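N-(5'-phosphoribosyl)anthranilate isomerase (Pyrococcus furiosus, PDB 4AAJ) catalyses the isomerisation of N-(5-phospho-beta-D-ribosyl)anthranilate to 1-(2-carboxyphenylamino)-1-deoxy-D-ribulose 5-phosphate, the third of five steps from chorismate to L-tryptophan. Local coordinates at residues A[44-49]-A[54-59]. Residues are numbered along the deposited sequence; the frame is centred on the assembly and turned at random.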
# COMPACT_ATOMS: atom_id res chain seq x y z
N THR A 44 2.95 7.69 -1.60
CA THR A 44 2.71 7.13 -2.93
C THR A 44 3.53 5.84 -3.04
O THR A 44 4.16 5.40 -2.07
CB THR A 44 3.04 8.16 -4.06
OG1 THR A 44 2.59 7.66 -5.33
CG2 THR A 44 4.53 8.47 -4.14
N GLY A 45 3.51 5.21 -4.22
CA GLY A 45 4.21 3.96 -4.40
C GLY A 45 4.57 3.77 -5.86
O GLY A 45 3.87 4.28 -6.75
N VAL A 46 5.70 3.10 -6.07
CA VAL A 46 6.15 2.73 -7.42
C VAL A 46 6.29 1.22 -7.47
O VAL A 46 6.84 0.62 -6.55
CB VAL A 46 7.46 3.43 -7.84
CG1 VAL A 46 7.24 4.93 -8.05
CG2 VAL A 46 8.62 3.17 -6.88
N VAL A 47 5.78 0.62 -8.54
CA VAL A 47 5.80 -0.84 -8.68
C VAL A 47 7.04 -1.24 -9.49
O VAL A 47 7.27 -0.71 -10.59
CB VAL A 47 4.51 -1.37 -9.38
CG1 VAL A 47 4.58 -2.88 -9.63
CG2 VAL A 47 3.26 -0.99 -8.58
N VAL A 48 7.84 -2.14 -8.93
CA VAL A 48 9.02 -2.68 -9.62
C VAL A 48 9.03 -4.19 -9.56
O VAL A 48 8.48 -4.78 -8.64
CB VAL A 48 10.38 -2.16 -9.08
CG1 VAL A 48 10.47 -0.66 -9.17
CG2 VAL A 48 10.70 -2.68 -7.66
N ASN A 49 9.65 -4.82 -10.56
CA ASN A 49 9.91 -6.27 -10.53
C ASN A 49 8.67 -7.08 -10.16
O ASN A 49 8.74 -8.02 -9.35
CB ASN A 49 11.09 -6.59 -9.61
CG ASN A 49 12.37 -5.94 -10.09
OD1 ASN A 49 12.44 -5.46 -11.24
ND2 ASN A 49 13.37 -5.90 -9.23
N ARG A 54 1.63 -1.45 -13.97
CA ARG A 54 2.22 -0.26 -13.35
C ARG A 54 3.72 -0.34 -13.18
O ARG A 54 4.33 0.62 -12.69
CB ARG A 54 1.58 0.02 -11.98
CG ARG A 54 0.07 0.21 -11.97
CD ARG A 54 -0.43 1.16 -13.05
NE ARG A 54 -0.02 2.54 -12.81
CZ ARG A 54 -0.31 3.55 -13.63
NH1 ARG A 54 -1.01 3.34 -14.73
NH2 ARG A 54 0.10 4.78 -13.33
N ARG A 55 4.34 -1.47 -13.55
CA ARG A 55 5.78 -1.67 -13.38
C ARG A 55 6.59 -0.58 -14.09
O ARG A 55 6.22 -0.14 -15.19
CB ARG A 55 6.26 -3.04 -13.87
CG ARG A 55 6.22 -3.20 -15.39
CD ARG A 55 6.67 -4.59 -15.81
NE ARG A 55 8.00 -4.92 -15.30
CZ ARG A 55 8.36 -6.15 -14.93
NH1 ARG A 55 7.48 -7.15 -15.01
NH2 ARG A 55 9.59 -6.38 -14.49
N ILE A 56 7.64 -0.15 -13.42
CA ILE A 56 8.62 0.80 -13.98
C ILE A 56 10.06 0.31 -13.80
O ILE A 56 10.36 -0.49 -12.91
CB ILE A 56 8.42 2.24 -13.42
CG1 ILE A 56 8.78 2.30 -11.92
CG2 ILE A 56 7.02 2.75 -13.69
CD1 ILE A 56 8.73 3.70 -11.33
N PRO A 57 10.99 0.77 -14.68
CA PRO A 57 12.39 0.44 -14.55
C PRO A 57 12.99 1.07 -13.29
O PRO A 57 12.42 2.05 -12.77
CB PRO A 57 13.03 1.07 -15.81
CG PRO A 57 11.91 1.42 -16.72
CD PRO A 57 10.69 1.60 -15.87
N LEU A 58 14.10 0.54 -12.81
CA LEU A 58 14.73 1.03 -11.57
C LEU A 58 15.17 2.50 -11.68
O LEU A 58 15.10 3.25 -10.69
CB LEU A 58 15.90 0.14 -11.15
CG LEU A 58 15.52 -1.30 -10.76
CD1 LEU A 58 16.74 -2.12 -10.40
CD2 LEU A 58 14.47 -1.36 -9.65
N GLU A 59 15.59 2.93 -12.87
CA GLU A 59 15.95 4.35 -13.07
C GLU A 59 14.76 5.28 -12.83
O GLU A 59 14.91 6.33 -12.19
CB GLU A 59 16.55 4.58 -14.47
CG GLU A 59 16.63 6.06 -14.89
CD GLU A 59 17.47 6.92 -13.97
OE1 GLU A 59 18.49 6.43 -13.42
OE2 GLU A 59 17.12 8.12 -13.79
O HOH W 1 4.14 2.20 -10.40
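Val47 O takes a hydrogen bond from Ile56 N, 2.9 Å long with 154° at the hydrogen, and this bond ties the C-terminal part of barrel strand 43-47 to the loop that leads into helix 58-67. Strand, loop and helix open one beta-alpha-beta unit of the TIM barrel, and the loop crosses the strand steeply, their directions 77° apart. The same carbonyl oxygen also receives a CA-H...O contact from Arg55 CA at 3.3 Å. Val47 N reaches the loop indirectly, through a water that accepts from it and donates to Arg54 O.

On one side of this backbone link, Val47 CG2 lies 3.9 Å from Arg54 CB, the two side chains crossing at about a right angle. On the side of helix 58-67 the contacts are mostly apolar. Ile56 places CG1 between its backbone N and carbonyl carbon (chi1 68°), and with chi2 extended CD1 reaches Val46 CB at 3.7 Å. Val48 CG1 rests 3.7 Å from the carbonyl oxygen Ile56 O. Pro57 occupies the N-cap position, and in the first turn after it Leu58 extends CD2 across the line of Val48, whose CG1 it meets at 4.1 Å. Past Val48, at Asn49, the Arg55 guanidinium approaches the backbone obliquely, NH2 lying 4.0 Å from Asn49 CA.

Farther out, Val46 and Ile56 both pack on Ile64 of the helix, while Val48 and Val46 share Ala61. Beyond CB the Arg54 side chain bends at chi2 and chi3 and leaves Val47. It lies close to a bound sulfate, probably from the crystallisation liquor, and its guanidinium is held by two backbone carbonyls, NH1 bonding to Gly209 O and NE to Gly27 O.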